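Local coordinates for sulfite reductase [ferredoxin] (Mycobacterium tuberculosis, PDB 1ZJ8), which probably reduces sulfite to sulfide with electrons from ferredoxin, using a siroheme and a [4Fe-4S] cluster, in the biosynthesis of sulfur-containing amino acids and cofactors, at residues P359-V364 / P388-V393. Residues are numbered along the deposited sequence; the frame is centred on the assembly and turned at random.
With SRM (siroheme), chain E.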
loop_
_atom_site.group_PDB
_atom_site.type_symbol
_atom_site.label_atom_id
_atom_site.label_comp_id
_atom_site.label_asym_id
_atom_site.label_seq_id
_atom_site.Cartn_x
_atom_site.Cartn_y
_atom_site.Cartn_z
ATOM N N PRO A 359 -15.132 0.775 2.697
ATOM C CA PRO A 359 -15.327 2.202 2.693
ATOM C C PRO A 359 -15.086 2.699 1.267
ATOM O O PRO A 359 -15.050 1.888 0.331
ATOM C CB PRO A 359 -14.277 2.706 3.683
ATOM C CG PRO A 359 -13.304 1.562 3.896
ATOM C CD PRO A 359 -13.838 0.355 3.268
ATOM N N ILE A 360 -14.948 4.009 1.092
ATOM C CA ILE A 360 -14.634 4.584 -0.195
ATOM C C ILE A 360 -13.162 4.994 -0.175
ATOM O O ILE A 360 -12.790 6.000 0.437
ATOM C CB ILE A 360 -15.535 5.806 -0.476
ATOM C CG1 ILE A 360 -16.987 5.371 -0.697
ATOM C CG2 ILE A 360 -15.011 6.584 -1.685
ATOM C CD1 ILE A 360 -17.949 6.505 -1.011
ATOM N N ALA A 361 -12.328 4.205 -0.841
ATOM C CA ALA A 361 -10.911 4.485 -0.975
ATOM C C ALA A 361 -10.272 4.718 0.364
ATOM O O ALA A 361 -9.591 5.693 0.524
ATOM C CB ALA A 361 -10.708 5.698 -1.841
ATOM N N GLY A 362 -10.547 3.855 1.341
ATOM C CA GLY A 362 -9.872 3.888 2.639
ATOM C C GLY A 362 -10.322 4.962 3.622
ATOM O O GLY A 362 -9.867 4.973 4.773
ATOM N N ARG A 363 -11.227 5.851 3.207
ATOM C CA ARG A 363 -11.580 7.010 4.040
ATOM C C ARG A 363 -12.531 6.652 5.150
ATOM O O ARG A 363 -13.672 6.297 4.879
ATOM C CB ARG A 363 -12.224 8.117 3.198
ATOM C CG ARG A 363 -12.854 9.252 4.051
ATOM C CD ARG A 363 -12.477 10.649 3.597
ATOM N NE ARG A 363 -11.088 10.937 3.938
ATOM C CZ ARG A 363 -10.411 11.993 3.488
ATOM N NH1 ARG A 363 -11.008 12.894 2.709
ATOM N NH2 ARG A 363 -9.128 12.152 3.814
ATOM N N VAL A 364 -12.059 6.755 6.387
ATOM C CA VAL A 364 -12.903 6.614 7.575
ATOM C C VAL A 364 -12.643 7.826 8.499
ATOM O O VAL A 364 -12.475 8.942 8.000
ATOM C CB VAL A 364 -12.705 5.215 8.308
ATOM C CG1 VAL A 364 -13.210 4.049 7.442
ATOM C CG2 VAL A 364 -11.244 4.966 8.717
ATOM N N PRO A 388 -4.834 -4.944 2.161
ATOM C CA PRO A 388 -4.060 -4.244 1.124
ATOM C C PRO A 388 -4.876 -3.623 -0.017
ATOM O O PRO A 388 -4.290 -3.190 -1.003
ATOM C CB PRO A 388 -3.095 -5.328 0.610
ATOM C CG PRO A 388 -3.138 -6.438 1.669
ATOM C CD PRO A 388 -4.510 -6.387 2.232
ATOM N N TYR A 389 -6.195 -3.532 0.128
ATOM C CA TYR A 389 -7.055 -2.869 -0.861
ATOM C C TYR A 389 -7.897 -1.789 -0.196
ATOM O O TYR A 389 -8.977 -1.432 -0.695
ATOM C CB TYR A 389 -7.890 -3.910 -1.602
ATOM C CG TYR A 389 -7.002 -4.732 -2.517
ATOM C CD1 TYR A 389 -6.424 -5.920 -2.072
ATOM C CD2 TYR A 389 -6.678 -4.278 -3.807
ATOM C CE1 TYR A 389 -5.579 -6.643 -2.890
ATOM C CE2 TYR A 389 -5.841 -5.002 -4.628
ATOM C CZ TYR A 389 -5.297 -6.181 -4.168
ATOM O OH TYR A 389 -4.454 -6.915 -4.973
ATOM N N GLN A 390 -7.359 -1.280 0.924
ATOM C CA GLN A 390 -7.904 -0.166 1.699
ATOM C C GLN A 390 -9.272 -0.489 2.308
ATOM O O GLN A 390 -10.180 0.358 2.332
ATOM C CB GLN A 390 -8.007 1.108 0.861
ATOM C CG GLN A 390 -6.801 1.458 0.051
ATOM C CD GLN A 390 -7.111 2.555 -0.944
ATOM O OE1 GLN A 390 -8.160 2.531 -1.602
ATOM N NE2 GLN A 390 -6.214 3.532 -1.056
ATOM N N LYS A 391 -9.402 -1.717 2.798
ATOM C CA LYS A 391 -10.652 -2.219 3.356
ATOM C C LYS A 391 -10.405 -2.732 4.758
ATOM O O LYS A 391 -9.264 -2.756 5.225
ATOM C CB LYS A 391 -11.230 -3.298 2.439
ATOM C CG LYS A 391 -11.928 -2.702 1.174
ATOM C CD LYS A 391 -11.274 -3.076 -0.146
ATOM C CE LYS A 391 -11.888 -2.340 -1.368
ATOM N NZ LYS A 391 -11.307 -1.021 -1.752
ATOM N N LEU A 392 -11.463 -3.104 5.466
ATOM C CA LEU A 392 -11.265 -3.763 6.760
ATOM C C LEU A 392 -12.159 -4.964 6.964
ATOM O O LEU A 392 -13.313 -4.963 6.551
ATOM C CB LEU A 392 -11.404 -2.788 7.940
ATOM C CG LEU A 392 -12.131 -1.460 7.776
ATOM C CD1 LEU A 392 -12.282 -0.764 9.148
ATOM C CD2 LEU A 392 -11.396 -0.538 6.824
ATOM N N VAL A 393 -11.605 -5.978 7.625
ATOM C CA VAL A 393 -12.375 -7.166 7.957
ATOM C C VAL A 393 -12.290 -7.518 9.440
ATOM O O VAL A 393 -11.218 -7.470 10.037
ATOM C CB VAL A 393 -12.035 -8.360 7.007
ATOM C CG1 VAL A 393 -10.818 -8.060 6.157
ATOM C CG2 VAL A 393 -11.899 -9.673 7.758
HETATM FE FE SRM E . 3.466 5.809 -1.256
HETATM C CHA SRM E . 5.417 8.609 -1.409
HETATM C CHB SRM E . 0.936 7.655 -0.068
HETATM C CHC SRM E . 1.628 3.130 -1.068
HETATM C CHD SRM E . 4.890 4.651 -4.183
HETATM N NA SRM E . 3.288 7.704 -0.642
HETATM C C1A SRM E . 4.224 8.679 -0.659
HETATM C C2A SRM E . 3.882 9.860 0.195
HETATM C CMA SRM E . 4.569 9.737 1.520
HETATM C CDA SRM E . 4.123 11.171 -0.502
HETATM C CEA SRM E . 5.323 11.989 -0.147
HETATM O O3A SRM E . 6.446 11.514 -0.347
HETATM O O4A SRM E . 5.202 13.120 0.346
HETATM C C3A SRM E . 2.409 9.674 0.330
HETATM C CAA SRM E . 1.862 10.013 1.676
HETATM C CBA SRM E . 1.503 11.470 1.547
HETATM C CCA SRM E . 0.326 11.807 2.403
HETATM O O1A SRM E . -0.624 10.996 2.471
HETATM O O2A SRM E . 0.342 12.886 3.043
HETATM C C4A SRM E . 2.192 8.272 -0.127
HETATM N NB SRM E . 1.672 5.455 -0.532
HETATM C C1B SRM E . 0.747 6.276 -0.032
HETATM C C2B SRM E . -0.454 5.597 0.564
HETATM C CMB SRM E . -0.965 6.232 1.826
HETATM C CDB SRM E . -1.542 5.644 -0.457
HETATM C CEB SRM E . -2.858 5.045 -0.109
HETATM O O3B SRM E . -3.890 5.734 0.042
HETATM O O4B SRM E . -2.888 3.823 0.035
HETATM C C3B SRM E . 0.105 4.198 0.711
HETATM C CAB SRM E . 0.817 4.037 2.029
HETATM C CBB SRM E . 0.856 2.607 2.474
HETATM C CCB SRM E . 1.765 2.456 3.660
HETATM O O1B SRM E . 1.307 2.336 4.794
HETATM O O2B SRM E . 2.984 2.418 3.525
HETATM C C4B SRM E . 1.187 4.233 -0.335
HETATM N NC SRM E . 3.211 4.301 -2.437
HETATM C C1C SRM E . 2.538 3.179 -2.113
HETATM C C2C SRM E . 2.536 2.221 -3.118
HETATM C CDC SRM E . 1.710 0.986 -3.256
HETATM C CEC SRM E . 2.130 -0.294 -2.646
HETATM O O3C SRM E . 3.094 -0.321 -1.847
HETATM O O4C SRM E . 1.481 -1.292 -2.991
HETATM C C3C SRM E . 3.437 2.716 -4.012
HETATM C CAC SRM E . 3.730 1.935 -5.252
HETATM C CBC SRM E . 4.502 0.635 -5.173
HETATM C CCC SRM E . 5.982 0.952 -5.055
HETATM O O1C SRM E . 6.449 1.447 -3.993
HETATM O O2C SRM E . 6.694 0.721 -6.066
HETATM C C4C SRM E . 3.881 3.930 -3.555
HETATM N ND SRM E . 5.096 6.328 -2.338
HETATM C C1D SRM E . 5.343 5.828 -3.559
HETATM C C2D SRM E . 6.198 6.709 -4.248
HETATM C CAD SRM E . 7.166 6.241 -5.320
HETATM C CBD SRM E . 8.559 5.871 -4.915
HETATM C CCD SRM E . 9.560 5.276 -5.863
HETATM O O1D SRM E . 9.935 4.106 -5.627
HETATM O O2D SRM E . 9.995 5.926 -6.851
HETATM C C3D SRM E . 6.454 7.761 -3.386
HETATM C CDD SRM E . 7.629 8.695 -3.486
HETATM C CED SRM E . 9.028 8.308 -3.058
HETATM O O3D SRM E . 9.237 7.296 -2.389
HETATM O O4D SRM E . 10.008 9.000 -3.370
HETATM C C4D SRM E . 5.768 7.512 -2.208
#
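Gln390 lays its side chain over Ala361 and Gly362, the two central residues of the tight turn running from Ile360 to Arg363. Gln390 CB packs against the backbone of Gly362, at 3.8 Å from Gly362 CA, and its CG stands anti to the carbonyl carbon (chi1 -47°), from where the extended chain carries the amide along to Ala361. There Gln390 OE1 approaches Ala361 CA to 3.4 Å. The turn is type I', which needs positive phi at both central residues, and glycine suits the second of them (phi 77°). Having no side chain, Gly362 also lets its backbone lie directly against Gln390 CB. The methyl of Ala361 rests on Leu425 and Ala427 of strand 425-427, where a small residue is consistent with the close approach of the turn. No hydrogen bond joins the two segments; instead, Gln390 O meets Gly362 CA in a C-H...O contact of 3.6 Å. Gln390 O also lies 3.7 Å from Pro359 CG. The compact proline ring meets the aliphatic part of Lys391 as well, and packs on the start of strand 392-397, with Pro359 CG 4.1 Å from Leu392 CD2. Strand 363-365, leading out of the turn, belongs to a different antiparallel sheet, where it pairs with strand 135-138, so the contact links the second ferredoxin-like half domain to the first. At the far end of Gln390, NE2 donates to Ala427 O and lies 3.4 Å from siroheme O3B. A neutral amide can thus hold a backbone carbonyl through its N-H while its dipole faces a siroheme carboxylate.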